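Local coordinates for hydrolase, alpha/beta hydrolase FOLD family (Staphylococcus aureus, PDB 2XMZ), which acts in menaquinone biosynthesis as a 2-succinyl-6-hydroxy-2,4-cyclohexadiene-1-carboxylate synthase, a lyase built on the alpha/beta hydrolase fold, at residues Thr116-Lys121 with Val222-Lys227. Numbering follows the deposited sequence.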
# COMPACT_ATOMS: atom_id res chain seq x y z
N THR A 116 1.99 3.25 6.51
CA THR A 116 1.86 1.80 6.69
C THR A 116 2.47 1.37 8.03
O THR A 116 2.95 2.21 8.82
CB THR A 116 2.48 1.03 5.50
OG1 THR A 116 2.04 -0.33 5.49
CG2 THR A 116 4.02 1.08 5.47
N SER A 117 2.48 0.06 8.25
CA SER A 117 3.11 -0.50 9.44
C SER A 117 3.63 -1.91 9.15
O SER A 117 3.19 -2.56 8.18
CB SER A 117 2.13 -0.52 10.62
OG SER A 117 1.33 -1.67 10.53
N PRO A 118 4.58 -2.37 9.97
CA PRO A 118 5.12 -3.70 9.83
C PRO A 118 4.30 -4.72 10.62
O PRO A 118 4.76 -5.82 10.90
CB PRO A 118 6.55 -3.57 10.42
CG PRO A 118 6.68 -2.18 10.88
CD PRO A 118 5.30 -1.63 11.02
N GLY A 119 3.07 -4.34 10.95
CA GLY A 119 2.16 -5.19 11.68
C GLY A 119 2.19 -4.89 13.15
O GLY A 119 2.74 -3.87 13.59
N ILE A 120 1.63 -5.81 13.92
CA ILE A 120 1.40 -5.57 15.33
C ILE A 120 2.36 -6.44 16.13
O ILE A 120 2.48 -7.65 15.87
CB ILE A 120 -0.11 -5.80 15.66
CG1 ILE A 120 -0.96 -4.78 14.89
CG2 ILE A 120 -0.38 -5.73 17.16
CD1 ILE A 120 -2.42 -5.02 14.91
N LYS A 121 3.07 -5.81 17.06
CA LYS A 121 4.10 -6.47 17.85
C LYS A 121 3.56 -7.49 18.84
O LYS A 121 3.98 -8.65 18.85
CB LYS A 121 4.90 -5.44 18.64
CG LYS A 121 5.99 -4.73 17.89
CD LYS A 121 7.04 -4.33 18.94
CE LYS A 121 7.74 -3.08 18.54
NZ LYS A 121 8.48 -2.52 19.71
N VAL A 222 2.26 8.37 12.02
CA VAL A 222 3.48 9.17 12.26
C VAL A 222 4.37 8.46 13.30
O VAL A 222 5.59 8.31 13.12
CB VAL A 222 3.14 10.61 12.74
CG1 VAL A 222 4.38 11.35 13.30
CG2 VAL A 222 2.51 11.41 11.59
N GLN A 223 3.76 8.02 14.41
CA GLN A 223 4.55 7.37 15.46
C GLN A 223 5.12 6.08 14.91
O GLN A 223 6.27 5.77 15.14
CB GLN A 223 3.73 7.13 16.72
CG GLN A 223 3.39 8.43 17.42
CD GLN A 223 2.28 8.29 18.44
OE1 GLN A 223 2.00 9.22 19.19
NE2 GLN A 223 1.63 7.12 18.46
N ILE A 224 4.33 5.37 14.11
CA ILE A 224 4.81 4.14 13.46
C ILE A 224 5.94 4.41 12.46
O ILE A 224 6.96 3.70 12.45
CB ILE A 224 3.66 3.40 12.78
CG1 ILE A 224 2.67 2.89 13.85
CG2 ILE A 224 4.19 2.22 11.93
CD1 ILE A 224 1.52 2.14 13.23
N ALA A 225 5.78 5.46 11.65
CA ALA A 225 6.77 5.81 10.63
C ALA A 225 8.10 6.12 11.25
O ALA A 225 9.13 5.66 10.77
CB ALA A 225 6.29 7.00 9.80
N LYS A 226 8.08 6.86 12.37
CA LYS A 226 9.31 7.24 13.06
C LYS A 226 10.01 6.00 13.61
O LYS A 226 11.23 5.86 13.51
CB LYS A 226 9.03 8.24 14.20
CG LYS A 226 8.68 9.65 13.73
CD LYS A 226 8.61 10.65 14.90
CE LYS A 226 7.79 11.88 14.52
NZ LYS A 226 7.72 12.88 15.61
N LYS A 227 9.22 5.08 14.18
CA LYS A 227 9.77 3.84 14.72
C LYS A 227 10.39 2.97 13.62
O LYS A 227 11.49 2.49 13.80
CB LYS A 227 8.71 3.06 15.47
CG LYS A 227 8.40 3.57 16.85
CD LYS A 227 7.33 2.66 17.41
CE LYS A 227 6.42 3.36 18.37
NZ LYS A 227 5.36 2.44 18.85
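Ile224 is the one helix residue whose side chain reaches the loop at close range, and both its branches bear on the loop, converging on Ser117 CB, while CG2 alone also reaches the carbonyl of Thr116. Ile224 CG2 lies 3.3 Å from the carbonyl O of Thr116 and 3.7 Å from Ser117 CB. The other branch ends in Ile224 CD1, which meets the same Ser117 CB at 3.8 Å. This spread follows from chi1 of -66°, which sets CG2 trans to the backbone N and swings CG1 round beside that N. Farther along the loop, CD of Pro118 adds a looser apolar touch on Ile224 CG2 at 4.1 Å, the two side chains running past one another in opposite senses. In alpha/beta hydrolase terms, the loop after strand 110-114 here meets helix 219-231, the helix between strands 210-215 and 235-240, as one example of neighbouring connections packing beside a probable catalytic centre. Thr116 turns its side chain from the helix and bonds through OG1 to the carbonyl O of Ser91, the likely nucleophile. Ser117 OG accepts a hydrogen bond from the backbone N of Gly119, 3.2 Å from OG, an ST turn within the loop. Toward solvent the fit slackens: Lys121 and Lys227 extend from opposite segments without touching, their NZ atoms 5.9 Å apart, and both rest on Trp200.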